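Local coordinates for rhamnose ABC transporter, rhamnose-binding protein (Actinomyces odontolyticus ATCC 17982, PDB 5BQ3) that probably binds a sugar, most likely rhamnose, and delivers it to an ABC transporter for uptake, at residues A98-L103 against A122-L127; G110-T115 against A284-A289; V132-V137 against I171-D176; P271-Y276 against V314-P319; G295-A300 against E305-E310. One frame throughout, in Å; residues are numbered along the deposited sequence.

Interaction 1 of 5, residues A98-L103 against A122-L127; sequences AVCPAL and ADCRDL
The disulfide between C100 and C124 is a covalent staple in the larger-sheet lobe, tying the start of helix 100-109 to the loop that joins strands 112-116 and 127-130. C100 SG and C124 SG lie 2.0 Å apart, and the C-S-S-C torsion of -91° is near the perpendicular setting usual for disulfides. C100 sends its sulfur away from its own amide, with SG anti to N (chi1 -164°), and C124, itself buried, reaches across from the loop to meet it; the two CA atoms stand 5.1 Å apart. One turn further along the helix, L103 supports the bridge from beside it: L103 CB lies 3.9 Å from C124 CB and also packs against the carbonyl oxygen of C124. At the outer margin D123 brings OD1 to 3.6 Å from C100 SG, a glancing contact; no hydrogen bond links the two segments. The loop has polar ties to the same helix, since Q104 donates to the D123 carbonyl oxygen and R107 forms a salt bridge with D126. L103 also touches I78 of helix 75-83. The disulfide is an addition in this protein to a common framework: a helix leading into the next strand of a parallel sheet, as in the Rossmann-like alpha/beta lobes of type I periplasmic binding proteins.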
# COMPACT_ATOMS: atom_id res chain seq x y z
N ALA A 98 6.24 9.23 17.08
CA ALA A 98 7.62 9.72 17.19
C ALA A 98 7.93 10.92 16.29
O ALA A 98 8.71 11.79 16.70
CB ALA A 98 8.59 8.59 16.88
N VAL A 99 7.35 10.98 15.08
CA VAL A 99 7.59 12.06 14.11
C VAL A 99 6.60 13.23 14.32
O VAL A 99 6.83 14.32 13.78
CB VAL A 99 7.54 11.57 12.63
CG1 VAL A 99 8.65 10.56 12.34
CG2 VAL A 99 6.17 11.00 12.26
N CYS A 100 5.51 13.00 15.08
CA CYS A 100 4.42 13.95 15.33
C CYS A 100 4.89 15.33 15.89
O CYS A 100 4.43 16.32 15.32
CB CYS A 100 3.35 13.34 16.23
SG CYS A 100 1.78 14.24 16.24
N PRO A 101 5.75 15.46 16.94
CA PRO A 101 6.13 16.82 17.40
C PRO A 101 6.90 17.63 16.36
O PRO A 101 6.70 18.84 16.29
CB PRO A 101 7.00 16.54 18.63
CG PRO A 101 6.68 15.17 19.04
CD PRO A 101 6.40 14.44 17.78
N ALA A 102 7.75 16.97 15.55
CA ALA A 102 8.54 17.61 14.49
C ALA A 102 7.63 18.09 13.35
O ALA A 102 7.87 19.17 12.81
CB ALA A 102 9.59 16.65 13.96
N LEU A 103 6.59 17.30 13.02
CA LEU A 103 5.62 17.63 11.97
C LEU A 103 4.66 18.74 12.43
O LEU A 103 4.20 19.52 11.60
CB LEU A 103 4.82 16.39 11.54
CG LEU A 103 5.57 15.27 10.81
CD1 LEU A 103 4.67 14.08 10.58
CD2 LEU A 103 6.16 15.75 9.50
N ALA A 122 -3.43 11.93 13.92
CA ALA A 122 -4.38 12.84 13.27
C ALA A 122 -4.03 14.35 13.37
O ALA A 122 -4.43 15.11 12.48
CB ALA A 122 -5.77 12.61 13.84
N ASP A 123 -3.31 14.77 14.42
CA ASP A 123 -2.99 16.19 14.64
C ASP A 123 -1.59 16.65 14.13
O ASP A 123 -1.21 17.80 14.39
CB ASP A 123 -3.15 16.56 16.13
CG ASP A 123 -2.43 15.70 17.16
OD1 ASP A 123 -1.73 14.74 16.75
OD2 ASP A 123 -2.58 15.96 18.37
N CYS A 124 -0.84 15.80 13.39
CA CYS A 124 0.50 16.18 12.90
C CYS A 124 0.54 16.42 11.39
O CYS A 124 1.61 16.72 10.86
CB CYS A 124 1.57 15.17 13.31
SG CYS A 124 1.00 13.84 14.40
N ARG A 125 -0.60 16.28 10.69
CA ARG A 125 -0.62 16.47 9.24
C ARG A 125 -1.90 17.16 8.77
O ARG A 125 -2.93 17.11 9.45
CB ARG A 125 -0.38 15.13 8.49
CG ARG A 125 -1.59 14.21 8.33
CD ARG A 125 -2.01 13.52 9.61
NE ARG A 125 -2.91 12.41 9.34
CZ ARG A 125 -4.23 12.51 9.20
NH1 ARG A 125 -4.83 13.69 9.31
NH2 ARG A 125 -4.96 11.43 8.95
N ASP A 126 -1.82 17.80 7.60
CA ASP A 126 -2.92 18.52 6.97
C ASP A 126 -3.77 17.57 6.14
O ASP A 126 -4.97 17.82 5.97
CB ASP A 126 -2.38 19.66 6.09
CG ASP A 126 -1.66 20.75 6.86
OD1 ASP A 126 -2.34 21.56 7.53
OD2 ASP A 126 -0.41 20.81 6.79
N LEU A 127 -3.15 16.48 5.63
CA LEU A 127 -3.77 15.46 4.76
C LEU A 127 -2.98 14.15 4.78
O LEU A 127 -1.76 14.17 4.90
CB LEU A 127 -3.81 16.02 3.32
CG LEU A 127 -5.10 15.91 2.51
CD1 LEU A 127 -6.25 16.67 3.16
CD2 LEU A 127 -4.90 16.47 1.12

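Interaction 2 of 5, residues G110-T115 against A284-A289; sequences GTKVVT and ALDSGA
L285, in the last turn of helix 271-287, points its side chain at strand 112-116 and makes the apolar part of this contact. Its CD1 methyl comes to 3.8 Å from CG2 of V114, both residues buried, while L285 CB sits 4.0 Å from CD of K112. L285 also touches L127 on the adjoining strand 127-130, and V114 touches I129. The lysine lies across the helix end rather than standing off it. A bend at chi2 (-73°) folds its methylene chain over the backbone, which leaves CE 3.6 Å from the L285 carbonyl oxygen. The ammonium group is not bonded to that oxygen, but a positive charge beside the C-terminal end of a helix is probably favourable there. D286 comes next and turns its carboxylate back toward the strand, with CG anti to N (chi1 -155°) and OD1 3.8 Å from CG of K112. The opposite charges do not pair: K112 NZ and D286 OD1 are 5.9 Å apart, and D286 OD2 instead accepts a hydrogen bond from Q28 NE2. S287 faces elsewhere, its OG bonded to the carbonyl oxygens of A283 and S22. G288 then leaves the helix with a positive phi of 102°, a conformation that suits glycine, and weak backbone bonds from G288 and A289 return to the A284 carbonyl. A helix laid by its aliphatic side chains on inner strands of a parallel sheet is the layered packing characteristic of the alpha/beta lobes of periplasmic binding proteins.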
# COMPACT_ATOMS: atom_id res chain seq x y z
N GLY A 110 4.37 27.16 8.95
CA GLY A 110 3.71 27.42 7.68
C GLY A 110 3.88 26.36 6.61
O GLY A 110 3.44 26.54 5.48
N THR A 111 4.53 25.23 6.97
CA THR A 111 4.78 24.11 6.07
C THR A 111 3.52 23.23 5.98
O THR A 111 2.93 22.88 7.01
CB THR A 111 6.01 23.30 6.53
OG1 THR A 111 7.13 24.19 6.68
CG2 THR A 111 6.37 22.15 5.59
N LYS A 112 3.11 22.89 4.75
CA LYS A 112 1.96 22.03 4.51
C LYS A 112 2.45 20.59 4.61
O LYS A 112 3.31 20.18 3.84
CB LYS A 112 1.29 22.33 3.16
CG LYS A 112 0.82 23.78 2.98
CD LYS A 112 -0.43 24.12 3.80
CE LYS A 112 -0.69 25.61 3.82
NZ LYS A 112 -1.84 25.95 4.70
N VAL A 113 1.95 19.85 5.62
CA VAL A 113 2.37 18.47 5.88
C VAL A 113 1.37 17.49 5.27
O VAL A 113 0.19 17.49 5.62
CB VAL A 113 2.62 18.20 7.39
CG1 VAL A 113 2.96 16.73 7.64
CG2 VAL A 113 3.72 19.10 7.94
N VAL A 114 1.87 16.64 4.36
CA VAL A 114 1.11 15.59 3.68
C VAL A 114 1.79 14.25 3.98
O VAL A 114 2.98 14.11 3.74
CB VAL A 114 0.99 15.86 2.14
CG1 VAL A 114 0.33 14.70 1.41
CG2 VAL A 114 0.24 17.16 1.87
N THR A 115 1.04 13.30 4.54
CA THR A 115 1.58 11.97 4.83
C THR A 115 1.09 11.00 3.75
O THR A 115 -0.01 11.17 3.24
CB THR A 115 1.22 11.49 6.24
OG1 THR A 115 -0.18 11.59 6.45
CG2 THR A 115 1.97 12.25 7.33
N ALA A 284 -2.09 21.74 -3.88
CA ALA A 284 -3.45 22.25 -3.72
C ALA A 284 -3.63 22.96 -2.37
O ALA A 284 -4.31 23.99 -2.31
CB ALA A 284 -4.45 21.12 -3.85
N LEU A 285 -3.01 22.42 -1.30
CA LEU A 285 -3.05 22.99 0.05
C LEU A 285 -2.23 24.28 0.13
O LEU A 285 -2.65 25.24 0.78
CB LEU A 285 -2.53 21.98 1.09
CG LEU A 285 -3.45 20.83 1.49
CD1 LEU A 285 -2.65 19.65 2.01
CD2 LEU A 285 -4.47 21.26 2.53
N ASP A 286 -1.05 24.29 -0.52
CA ASP A 286 -0.11 25.41 -0.53
C ASP A 286 -0.61 26.59 -1.39
O ASP A 286 -0.36 27.74 -1.02
CB ASP A 286 1.25 24.93 -1.05
CG ASP A 286 2.43 25.75 -0.57
OD1 ASP A 286 2.40 26.22 0.59
OD2 ASP A 286 3.41 25.87 -1.33
N SER A 287 -1.29 26.31 -2.52
CA SER A 287 -1.83 27.34 -3.41
C SER A 287 -3.07 28.02 -2.80
O SER A 287 -3.33 29.19 -3.09
CB SER A 287 -2.17 26.77 -4.78
OG SER A 287 -3.14 25.73 -4.68
N GLY A 288 -3.80 27.28 -1.97
CA GLY A 288 -5.00 27.75 -1.30
C GLY A 288 -6.29 27.27 -1.92
O GLY A 288 -7.37 27.78 -1.59
N ALA A 289 -6.20 26.27 -2.83
CA ALA A 289 -7.34 25.67 -3.54
C ALA A 289 -8.23 24.88 -2.58
O ALA A 289 -9.45 24.85 -2.76
CB ALA A 289 -6.84 24.77 -4.65

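Interaction 3 of 5, residues V132-V137 against I171-D176; sequences VESKQV and IKFMED
The ring of F173 carries the contact, with K135 over one face and S134 at its edge. K135 CB sits almost squarely above the middle of the ring, 3.9 Å from the centroid and only 8° off the normal, a clear CH-pi contact. CG of the same lysine continues over the rim and reaches 3.7 Å from F173 CD1, while the CA of K135 lies above the CG-CD2 side, so backbone and side chain together cover that face. At the edge, near the ring plane, S134 OG comes to 3.7 Å from CE2; this is packing and not a hydrogen bond. F173 leans out from helix 165-180 with its CG anti to the carbonyl carbon (chi1 -78°), which carries the ring across to the first turn of helix 134-149, just after the N-cap residue E133. There it also touches A138. K135 is extended through its methylenes and turns only at chi4 (75°), its NZ going to a salt bridge with E177, on the helix that bears F173. D176 takes a different partner: K172 NZ, on its own helix, lies 3.5 Å from D176 OD1. The two helices stand before and after strand 153-159 of the four-stranded sheet, and S134 and V137 extend their packing to W170. Between the two segments themselves no hydrogen bond forms and the contact is packing on the ring; the K135-E177 salt bridge is a second tie between the helices, so one lysine combines CH-pi packing with a charge pair on the same neighbouring helix.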
# COMPACT_ATOMS: atom_id res chain seq x y z
N VAL A 132 -4.75 2.30 -0.80
CA VAL A 132 -5.98 1.51 -0.90
C VAL A 132 -6.78 1.59 0.41
O VAL A 132 -6.20 1.78 1.48
CB VAL A 132 -5.63 0.03 -1.24
CG1 VAL A 132 -5.22 -0.12 -2.70
CG2 VAL A 132 -4.54 -0.53 -0.33
N GLU A 133 -8.11 1.40 0.31
CA GLU A 133 -9.04 1.34 1.45
C GLU A 133 -9.07 -0.13 1.93
O GLU A 133 -9.10 -1.05 1.10
CB GLU A 133 -10.43 1.88 1.03
CG GLU A 133 -11.63 1.45 1.87
CD GLU A 133 -11.69 1.90 3.32
OE1 GLU A 133 -11.31 3.06 3.60
OE2 GLU A 133 -12.15 1.11 4.17
N SER A 134 -9.03 -0.34 3.26
CA SER A 134 -8.97 -1.64 3.94
C SER A 134 -10.04 -2.64 3.47
O SER A 134 -9.67 -3.76 3.09
CB SER A 134 -9.08 -1.45 5.45
OG SER A 134 -8.47 -2.52 6.15
N LYS A 135 -11.33 -2.25 3.46
CA LYS A 135 -12.44 -3.10 3.03
C LYS A 135 -12.34 -3.47 1.53
O LYS A 135 -12.80 -4.55 1.14
CB LYS A 135 -13.79 -2.42 3.32
CG LYS A 135 -15.00 -3.35 3.27
CD LYS A 135 -16.31 -2.58 3.37
CE LYS A 135 -17.51 -3.40 2.95
NZ LYS A 135 -17.89 -4.40 3.98
N GLN A 136 -11.74 -2.59 0.71
CA GLN A 136 -11.59 -2.82 -0.73
C GLN A 136 -10.52 -3.88 -1.00
O GLN A 136 -10.64 -4.61 -1.98
CB GLN A 136 -11.27 -1.52 -1.47
CG GLN A 136 -11.58 -1.55 -2.97
CD GLN A 136 -13.02 -1.89 -3.30
OE1 GLN A 136 -13.96 -1.24 -2.83
NE2 GLN A 136 -13.21 -2.92 -4.10
N VAL A 137 -9.48 -3.97 -0.13
CA VAL A 137 -8.41 -4.98 -0.25
C VAL A 137 -9.04 -6.37 -0.08
O VAL A 137 -8.79 -7.26 -0.90
CB VAL A 137 -7.26 -4.73 0.76
CG1 VAL A 137 -6.20 -5.84 0.69
CG2 VAL A 137 -6.61 -3.37 0.54
N ILE A 171 -8.58 -9.68 6.98
CA ILE A 171 -9.14 -11.01 7.26
C ILE A 171 -10.54 -10.85 7.89
O ILE A 171 -11.46 -11.57 7.48
CB ILE A 171 -8.18 -11.86 8.15
CG1 ILE A 171 -6.93 -12.30 7.35
CG2 ILE A 171 -8.88 -13.09 8.77
CD1 ILE A 171 -5.68 -12.62 8.19
N LYS A 172 -10.72 -9.91 8.84
CA LYS A 172 -12.00 -9.64 9.50
C LYS A 172 -13.05 -9.18 8.48
O LYS A 172 -14.18 -9.68 8.52
CB LYS A 172 -11.84 -8.61 10.65
CG LYS A 172 -13.13 -8.25 11.40
CD LYS A 172 -13.70 -9.38 12.25
CE LYS A 172 -15.09 -9.06 12.74
NZ LYS A 172 -15.76 -10.24 13.33
N PHE A 173 -12.69 -8.26 7.55
CA PHE A 173 -13.61 -7.80 6.50
C PHE A 173 -13.97 -8.96 5.57
O PHE A 173 -15.12 -9.08 5.16
CB PHE A 173 -13.01 -6.63 5.69
CG PHE A 173 -13.06 -5.26 6.34
CD1 PHE A 173 -14.28 -4.65 6.62
CD2 PHE A 173 -11.90 -4.54 6.57
CE1 PHE A 173 -14.33 -3.38 7.19
CE2 PHE A 173 -11.95 -3.27 7.14
CZ PHE A 173 -13.16 -2.69 7.45
N MSE A 174 -12.99 -9.85 5.28
CA MSE A 174 -13.16 -11.04 4.45
C MSE A 174 -14.16 -12.01 5.09
O MSE A 174 -15.09 -12.45 4.42
CB MSE A 174 -11.82 -11.75 4.22
CG MSE A 174 -11.07 -11.23 3.00
SE MSE A 174 -9.48 -12.27 2.60
CE MSE A 174 -10.31 -13.98 2.14
N GLU A 175 -14.00 -12.29 6.41
CA GLU A 175 -14.85 -13.19 7.20
C GLU A 175 -16.28 -12.64 7.30
O GLU A 175 -17.23 -13.43 7.25
CB GLU A 175 -14.26 -13.41 8.60
CG GLU A 175 -13.04 -14.31 8.62
CD GLU A 175 -12.37 -14.50 9.96
OE1 GLU A 175 -11.84 -13.51 10.51
OE2 GLU A 175 -12.34 -15.65 10.45
N ASP A 176 -16.44 -11.31 7.44
CA ASP A 176 -17.73 -10.63 7.52
C ASP A 176 -18.49 -10.71 6.19
O ASP A 176 -19.71 -10.88 6.20
CB ASP A 176 -17.54 -9.15 7.92
CG ASP A 176 -17.06 -8.90 9.34
OD1 ASP A 176 -17.29 -9.77 10.22
OD2 ASP A 176 -16.49 -7.81 9.59

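Interaction 4 of 5, residues P271-Y276 against V314-P319; sequences PAQLGY and VVVGDP
Two apolar contacts, both made by V316, carry this buried junction between the first turns of helix 271-287 and the V314-P319 segment. The valine straddles neighbouring helix residues: CG1 meets the CB of Q273 at 3.7 Å, and CG2 meets the CD1 methyl of L274 at 3.8 Å. Its CG1 is anti to N (chi1 178°), the setting that spreads the two methyls over both partners. L274 and V316 cross at about a right angle, and CG2 also lies 3.9 Å from L274 CA, so the branch lies against the helix backbone as well as the leucine tip. With an alanine here, both methyl contacts would go, and a gap would probably open between the helix and segment 314-319. I129 of strand 127-130 touches both L274 and V316, extending the apolar patch over the six-stranded sheet. Just beyond, G317, D318 and P319 lead out of that sheet, with D318 and P319 touching Q136 of helix 134-149, a course consistent with one of the interlobe crossovers of the type I periplasmic binding protein fold. Polar contacts lie to the side. No hydrogen bond spans the two segments; V316 instead makes a backbone bond to N130, and its carbonyl oxygen takes a weak one from R306 NH2.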
# COMPACT_ATOMS: atom_id res chain seq x y z
N PRO A 271 2.94 2.09 -6.46
CA PRO A 271 3.42 3.12 -5.52
C PRO A 271 3.68 4.49 -6.16
O PRO A 271 3.59 5.49 -5.46
CB PRO A 271 4.72 2.52 -4.95
CG PRO A 271 5.11 1.47 -5.89
CD PRO A 271 3.89 0.98 -6.59
N ALA A 272 3.94 4.53 -7.49
CA ALA A 272 4.16 5.76 -8.27
C ALA A 272 2.93 6.67 -8.25
O ALA A 272 3.07 7.90 -8.23
CB ALA A 272 4.53 5.41 -9.70
N GLN A 273 1.72 6.07 -8.25
CA GLN A 273 0.44 6.79 -8.21
C GLN A 273 0.24 7.47 -6.85
O GLN A 273 -0.36 8.55 -6.80
CB GLN A 273 -0.73 5.83 -8.48
CG GLN A 273 -0.81 5.31 -9.91
CD GLN A 273 -2.03 4.44 -10.15
OE1 GLN A 273 -2.40 3.59 -9.34
NE2 GLN A 273 -2.66 4.62 -11.30
N LEU A 274 0.72 6.84 -5.76
CA LEU A 274 0.62 7.36 -4.40
C LEU A 274 1.43 8.67 -4.25
O LEU A 274 0.91 9.64 -3.70
CB LEU A 274 1.09 6.30 -3.39
CG LEU A 274 1.15 6.71 -1.92
CD1 LEU A 274 -0.23 6.75 -1.30
CD2 LEU A 274 2.02 5.77 -1.15
N GLY A 275 2.67 8.67 -4.75
CA GLY A 275 3.54 9.84 -4.72
C GLY A 275 3.02 10.95 -5.61
O GLY A 275 3.14 12.13 -5.27
N TYR A 276 2.39 10.57 -6.75
CA TYR A 276 1.78 11.46 -7.74
C TYR A 276 0.63 12.26 -7.11
O TYR A 276 0.65 13.49 -7.20
CB TYR A 276 1.29 10.64 -8.95
CG TYR A 276 0.94 11.47 -10.17
CD1 TYR A 276 1.89 11.74 -11.15
CD2 TYR A 276 -0.35 11.94 -10.37
CE1 TYR A 276 1.58 12.50 -12.27
CE2 TYR A 276 -0.68 12.69 -11.50
CZ TYR A 276 0.28 12.97 -12.45
OH TYR A 276 -0.05 13.71 -13.55
N VAL A 314 -7.29 10.69 1.84
CA VAL A 314 -7.52 10.61 0.39
C VAL A 314 -7.07 9.22 -0.08
O VAL A 314 -5.95 8.81 0.22
CB VAL A 314 -6.78 11.75 -0.38
CG1 VAL A 314 -7.03 11.66 -1.88
CG2 VAL A 314 -7.16 13.13 0.16
N VAL A 315 -7.95 8.49 -0.79
CA VAL A 315 -7.63 7.15 -1.31
C VAL A 315 -7.26 7.29 -2.80
O VAL A 315 -8.01 7.89 -3.57
CB VAL A 315 -8.77 6.11 -1.06
CG1 VAL A 315 -8.41 4.74 -1.63
CG2 VAL A 315 -9.10 6.00 0.42
N VAL A 316 -6.09 6.73 -3.18
CA VAL A 316 -5.55 6.75 -4.55
C VAL A 316 -6.52 5.98 -5.49
O VAL A 316 -6.86 6.49 -6.56
CB VAL A 316 -4.10 6.20 -4.63
CG1 VAL A 316 -3.58 6.18 -6.07
CG2 VAL A 316 -3.16 7.00 -3.74
N GLY A 317 -6.96 4.80 -5.07
CA GLY A 317 -7.89 3.99 -5.84
C GLY A 317 -8.04 2.56 -5.37
O GLY A 317 -7.59 2.21 -4.28
N ASP A 318 -8.67 1.72 -6.21
CA ASP A 318 -8.88 0.29 -5.93
C ASP A 318 -7.57 -0.48 -6.14
O ASP A 318 -6.75 -0.05 -6.96
CB ASP A 318 -10.00 -0.28 -6.83
CG ASP A 318 -11.39 0.31 -6.63
OD1 ASP A 318 -11.72 0.69 -5.48
OD2 ASP A 318 -12.17 0.34 -7.61
N PRO A 319 -7.33 -1.62 -5.42
CA PRO A 319 -6.07 -2.36 -5.63
C PRO A 319 -5.86 -2.79 -7.09
O PRO A 319 -6.82 -3.13 -7.78
CB PRO A 319 -6.22 -3.58 -4.71
CG PRO A 319 -7.22 -3.18 -3.69
CD PRO A 319 -8.17 -2.27 -4.40

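Interaction 5 of 5, residues G295-A300 against E305-E310; sequences GEKFTA and ERTIGE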
# COMPACT_ATOMS: atom_id res chain seq x y z
N GLY A 295 -14.72 16.46 2.52
CA GLY A 295 -15.67 16.76 1.45
C GLY A 295 -15.10 17.57 0.29
O GLY A 295 -15.71 17.60 -0.78
N GLU A 296 -13.95 18.23 0.51
CA GLU A 296 -13.27 19.05 -0.49
C GLU A 296 -12.68 18.19 -1.61
O GLU A 296 -12.37 17.02 -1.39
CB GLU A 296 -12.16 19.91 0.15
CG GLU A 296 -12.67 21.11 0.92
CD GLU A 296 -11.59 22.09 1.36
OE1 GLU A 296 -10.66 21.66 2.08
OE2 GLU A 296 -11.69 23.28 1.00
N LYS A 297 -12.54 18.77 -2.81
CA LYS A 297 -12.02 18.10 -4.00
C LYS A 297 -10.82 18.83 -4.59
O LYS A 297 -10.79 20.06 -4.61
CB LYS A 297 -13.11 17.96 -5.07
CG LYS A 297 -14.16 16.90 -4.75
CD LYS A 297 -15.21 16.81 -5.85
CE LYS A 297 -14.80 15.92 -6.99
NZ LYS A 297 -15.60 16.20 -8.20
N PHE A 298 -9.85 18.06 -5.11
CA PHE A 298 -8.64 18.56 -5.76
C PHE A 298 -8.31 17.71 -6.99
O PHE A 298 -8.61 16.51 -7.00
CB PHE A 298 -7.45 18.60 -4.76
CG PHE A 298 -6.88 17.26 -4.34
CD1 PHE A 298 -7.45 16.54 -3.30
CD2 PHE A 298 -5.75 16.75 -4.96
CE1 PHE A 298 -6.91 15.32 -2.91
CE2 PHE A 298 -5.22 15.51 -4.57
CZ PHE A 298 -5.80 14.81 -3.54
N THR A 299 -7.68 18.32 -8.01
CA THR A 299 -7.29 17.63 -9.24
C THR A 299 -5.89 17.03 -9.04
O THR A 299 -4.96 17.74 -8.64
CB THR A 299 -7.38 18.57 -10.45
OG1 THR A 299 -8.64 19.24 -10.44
CG2 THR A 299 -7.22 17.83 -11.78
N ALA A 300 -5.75 15.73 -9.30
CA ALA A 300 -4.50 14.99 -9.16
C ALA A 300 -3.93 14.64 -10.55
O ALA A 300 -3.73 13.46 -10.87
CB ALA A 300 -4.73 13.73 -8.33
N GLU A 305 -9.78 13.95 -10.55
CA GLU A 305 -10.08 14.54 -9.24
C GLU A 305 -10.17 13.49 -8.12
O GLU A 305 -10.41 12.31 -8.38
CB GLU A 305 -11.39 15.35 -9.30
CG GLU A 305 -11.23 16.70 -9.97
CD GLU A 305 -12.33 17.71 -9.67
OE1 GLU A 305 -13.50 17.43 -10.02
OE2 GLU A 305 -12.01 18.78 -9.12
N ARG A 306 -9.94 13.94 -6.87
CA ARG A 306 -10.01 13.13 -5.65
C ARG A 306 -10.72 13.90 -4.54
O ARG A 306 -10.57 15.12 -4.46
CB ARG A 306 -8.60 12.70 -5.17
CG ARG A 306 -7.86 11.70 -6.06
CD ARG A 306 -8.52 10.33 -6.13
NE ARG A 306 -7.68 9.35 -6.82
CZ ARG A 306 -7.60 9.21 -8.15
NH1 ARG A 306 -8.32 10.00 -8.94
NH2 ARG A 306 -6.81 8.29 -8.68
N THR A 307 -11.47 13.19 -3.68
CA THR A 307 -12.21 13.79 -2.57
C THR A 307 -11.51 13.46 -1.23
O THR A 307 -11.05 12.33 -1.04
CB THR A 307 -13.69 13.32 -2.58
OG1 THR A 307 -14.27 13.66 -3.84
CG2 THR A 307 -14.53 13.96 -1.48
N ILE A 308 -11.46 14.45 -0.32
CA ILE A 308 -10.90 14.29 1.02
C ILE A 308 -12.01 13.65 1.87
O ILE A 308 -13.07 14.24 2.06
CB ILE A 308 -10.38 15.63 1.61
CG1 ILE A 308 -9.27 16.24 0.72
CG2 ILE A 308 -9.90 15.46 3.06
CD1 ILE A 308 -9.17 17.74 0.75
N GLY A 309 -11.75 12.42 2.32
CA GLY A 309 -12.69 11.66 3.14
C GLY A 309 -12.53 11.91 4.62
O GLY A 309 -11.91 12.90 5.03
N GLU A 310 -13.09 11.00 5.45
CA GLU A 310 -13.03 11.07 6.91
C GLU A 310 -11.58 10.92 7.41
O GLU A 310 -10.78 10.21 6.80
CB GLU A 310 -13.96 10.01 7.56
CG GLU A 310 -13.69 8.56 7.19
CD GLU A 310 -14.47 8.03 6.00
OE1 GLU A 310 -14.24 8.51 4.86
OE2 GLU A 310 -15.29 7.10 6.20
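F298 and R306 face each other as the hydrogen-bonded pair of an antiparallel beta hairpin, the arginine's CB lying over one face of the ring, 4.2 Å from its centroid and 28° off the normal. Beyond that CH-pi contact the arginine bends at chi2 and departs, its guanidinium plane 43° from the ring. NH1 there donates to the carbonyl oxygens of E305, at 3.2 Å, and L303. F298 CG sits between the backbone N and the carbonyl carbon (chi1 71°), which turns the ring to the side where V277, A281 and A284 of helix 271-287 and V314 also touch it. Replacing it by an alanine would probably leave the R306 CB without its ring and open a gap between hairpin and helix. The opposite face of the hairpin is polar. K297 and E305 cross at about a right angle, and K297 NZ forms a salt bridge with E305 OE1 at 3.0 Å, approaching from above the carboxylate plane. On its way K297 passes T307, its CG 3.4 Å from T307 OG1, and T299 OG1 lies beside E305. Further along, E296 CB meets I308 CD1 at 3.7 Å, while the carboxylate of E296 accepts bonds from the backbone nitrogens of E293 and G292. Four backbone bonds join the strands, among them R306 N to F298 O and I308 N to E296 O, both 2.9 Å. The chemistry is thus two-sided: charge pairing on the K297-E305 face, and on the other an aromatic ring seated against the helix.

From the N terminus, interaction 1 opens first, and its covalent closure at 122-127 encloses the strand on which interaction 2 begins. The two therefore cross, and they touch where D126 and L127 bond to V113 and T115. Interaction 2 makes the long closure, from 110-115 to the end of helix 271-287; interaction 3 falls entirely within that span and joins two helices of the other lobe. Interaction 4 starts earlier on helix 271-287, so it crosses interaction 2, and its own span contains the hairpin of interaction 5. Interactions 1, 2, 4 and 5 hold together parts of the six-stranded lobe, while Q136 against D318 and P319 links interactions 3 and 4 between lobes.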